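Local coordinates for protein leucyl-tRNA synthetase (Giardia intestinalis, PDB 3PZ6) that forms the CP1 editing domain of a class I synthetase that probably charges tRNA(Leu) with leucine, a domain that probably hydrolyses wrongly aminoacylated tRNA, at residues A[86-89]-A[90-93]. The protein carries 2 engineered substitutions. Sequence-based numbering, arbitrary orientation.
Sequences TLRP and ETMV
Thr91 lays its methyl CG2 over the centre of the Arg88 guanidinium, 3.6 Å above the plane. At the edge of the same group, Glu90 makes a salt bridge. Arg88 grips side-on, NE and NH2 both to one oxygen, with Arg88 NH2 to Glu90 OE2 at 3.1 Å. The guanidinium and carboxylate planes are 53° apart. The Arg88 chain bends at chi3 (65°), which turns the guanidinium back toward Glu90. Tyr265 adds a cation-pi contact to Arg88.

The carbonyl of Arg88 takes two bonds. Thr91 OG1 donates to Arg88 O at 2.7 Å, in the carbonyl plane. Thr91 N reaches Arg88 O at 3.2 Å from above that plane. Upstream, Arg88 N donates to Thr86 OG1 at 3.0 Å, an ST turn. Met92 folds back, and its CE meets Thr86 OG1 at 3.7 Å.

This turn follows strand 79-86, and Pro89 and Met92 pack on strand 10-18. Its sequence, TLRPET, matches the threonine-rich region of LeuRS CP1 editing domains, consistent with a place at the editing site. Hydrogen bonds at Arg88 N and O fix the backbone. The salt bridge and the methyl of Thr91 limit rotation of the guanidinium.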
ATOM      1  N   THR A  86       0.451   7.200  -5.622  1.00 31.44           N
ATOM      2  CA  THR A  86      -0.275   8.096  -4.732  1.00 31.38           C
ATOM      3  C   THR A  86       0.013   9.550  -5.088  1.00 34.29           C
ATOM      4  O   THR A  86       1.109   9.895  -5.543  1.00 33.42           O
ATOM      5  CB  THR A  86       0.037   7.832  -3.223  1.00 29.76           C
ATOM      6  OG1 THR A  86      -0.738   8.717  -2.406  1.00 26.83           O
ATOM      7  CG2 THR A  86       1.507   8.038  -2.915  1.00 30.45           C
ATOM      8  N   LEU A  87      -0.989  10.391  -4.884  1.00 34.34           N
ATOM      9  CA  LEU A  87      -0.845  11.822  -5.058  1.00 37.33           C
ATOM     10  C   LEU A  87      -0.755  12.502  -3.697  1.00 37.25           C
ATOM     11  O   LEU A  87      -0.605  13.720  -3.612  1.00 37.69           O
ATOM     12  CB  LEU A  87      -2.032  12.381  -5.852  1.00 45.07           C
ATOM     13  CG  LEU A  87      -2.097  12.052  -7.350  1.00 47.84           C
ATOM     14  CD1 LEU A  87      -3.461  12.433  -7.914  1.00 44.99           C
ATOM     15  CD2 LEU A  87      -0.972  12.749  -8.121  1.00 43.80           C
ATOM     16  N   ARG A  88      -0.836  11.699  -2.638  1.00 40.14           N
ATOM     17  CA  ARG A  88      -0.914  12.214  -1.272  1.00 40.80           C
ATOM     18  C   ARG A  88       0.143  11.598  -0.358  1.00 32.07           C
ATOM     19  O   ARG A  88      -0.192  10.800   0.512  1.00 33.04           O
ATOM     20  CB  ARG A  88      -2.306  11.963  -0.685  1.00 32.72           C
ATOM     21  CG  ARG A  88      -3.466  12.547  -1.480  1.00 36.92           C
ATOM     22  CD  ARG A  88      -4.700  12.638  -0.602  1.00 38.07           C
ATOM     23  NE  ARG A  88      -4.480  13.593   0.482  1.00 39.73           N
ATOM     24  CZ  ARG A  88      -5.279  13.759   1.534  1.00 44.24           C
ATOM     25  NH1 ARG A  88      -6.379  13.026   1.675  1.00 49.78           N
ATOM     26  NH2 ARG A  88      -4.967  14.669   2.454  1.00 42.84           N
ATOM     27  N   PRO A  89       1.420  11.980  -0.544  1.00 34.67           N
ATOM     28  CA  PRO A  89       2.515  11.378   0.220  1.00 31.27           C
ATOM     29  C   PRO A  89       2.481  11.695   1.722  1.00 35.20           C
ATOM     30  O   PRO A  89       3.119  10.990   2.507  1.00 37.68           O
ATOM     31  CB  PRO A  89       3.765  11.991  -0.422  1.00 31.66           C
ATOM     32  CG  PRO A  89       3.304  13.292  -0.965  1.00 31.80           C
ATOM     33  CD  PRO A  89       1.909  13.035  -1.454  1.00 36.91           C
ATOM     34  N   GLU A  90       1.755  12.740   2.112  1.00 30.11           N
ATOM     35  CA  GLU A  90       1.645  13.117   3.525  1.00 30.78           C
ATOM     36  C   GLU A  90       0.772  12.142   4.335  1.00 35.12           C
ATOM     37  O   GLU A  90       0.898  12.057   5.561  1.00 32.72           O
ATOM     38  CB  GLU A  90       1.141  14.567   3.672  1.00 29.89           C
ATOM     39  CG  GLU A  90      -0.362  14.775   3.442  1.00 32.39           C
ATOM     40  CD  GLU A  90      -0.786  14.777   1.970  1.00 40.61           C
ATOM     41  OE1 GLU A  90       0.069  14.576   1.068  1.00 34.67           O
ATOM     42  OE2 GLU A  90      -1.996  14.983   1.721  1.00 37.36           O
ATOM     43  N   THR A  91      -0.098  11.407   3.643  1.00 24.30           N
ATOM     44  CA  THR A  91      -0.977  10.435   4.281  1.00 27.35           C
ATOM     45  C   THR A  91      -0.300   9.073   4.486  1.00 28.40           C
ATOM     46  O   THR A  91      -0.901   8.160   5.066  1.00 22.39           O
ATOM     47  CB  THR A  91      -2.296  10.223   3.484  1.00 24.46           C
ATOM     48  OG1 THR A  91      -1.987   9.768   2.167  1.00 33.20           O
ATOM     49  CG2 THR A  91      -3.125  11.499   3.397  1.00 20.86           C
ATOM     50  N   MET A  92       0.949   8.951   4.028  1.00 27.32           N
ATOM     51  CA  MET A  92       1.662   7.667   4.023  1.00 24.73           C
ATOM     52  C   MET A  92       1.926   7.043   5.397  1.00 25.86           C
ATOM     53  O   MET A  92       2.111   5.830   5.509  1.00 33.09           O
ATOM     54  CB  MET A  92       2.949   7.749   3.197  1.00 28.54           C
ATOM     55  CG  MET A  92       2.735   7.709   1.674  1.00 35.77           C
ATOM     56  SD  MET A  92       1.637   6.378   1.102  1.00 32.60           S
ATOM     57  CE  MET A  92       0.117   7.286   0.846  1.00 29.02           C
ATOM     58  N   VAL A  93       1.931   7.859   6.440  1.00 24.04           N
ATOM     59  CA  VAL A  93       2.108   7.354   7.796  1.00 24.36           C
ATOM     60  C   VAL A  93       0.820   6.719   8.362  1.00 26.30           C
ATOM     61  O   VAL A  93       0.839   6.118   9.436  1.00 26.92           O
ATOM     62  CB  VAL A  93       2.685   8.461   8.733  1.00 22.59           C
ATOM     63  CG1 VAL A  93       1.802   9.704   8.718  1.00 26.79           C
ATOM     64  CG2 VAL A  93       2.894   7.942  10.160  1.00 27.09           C
TER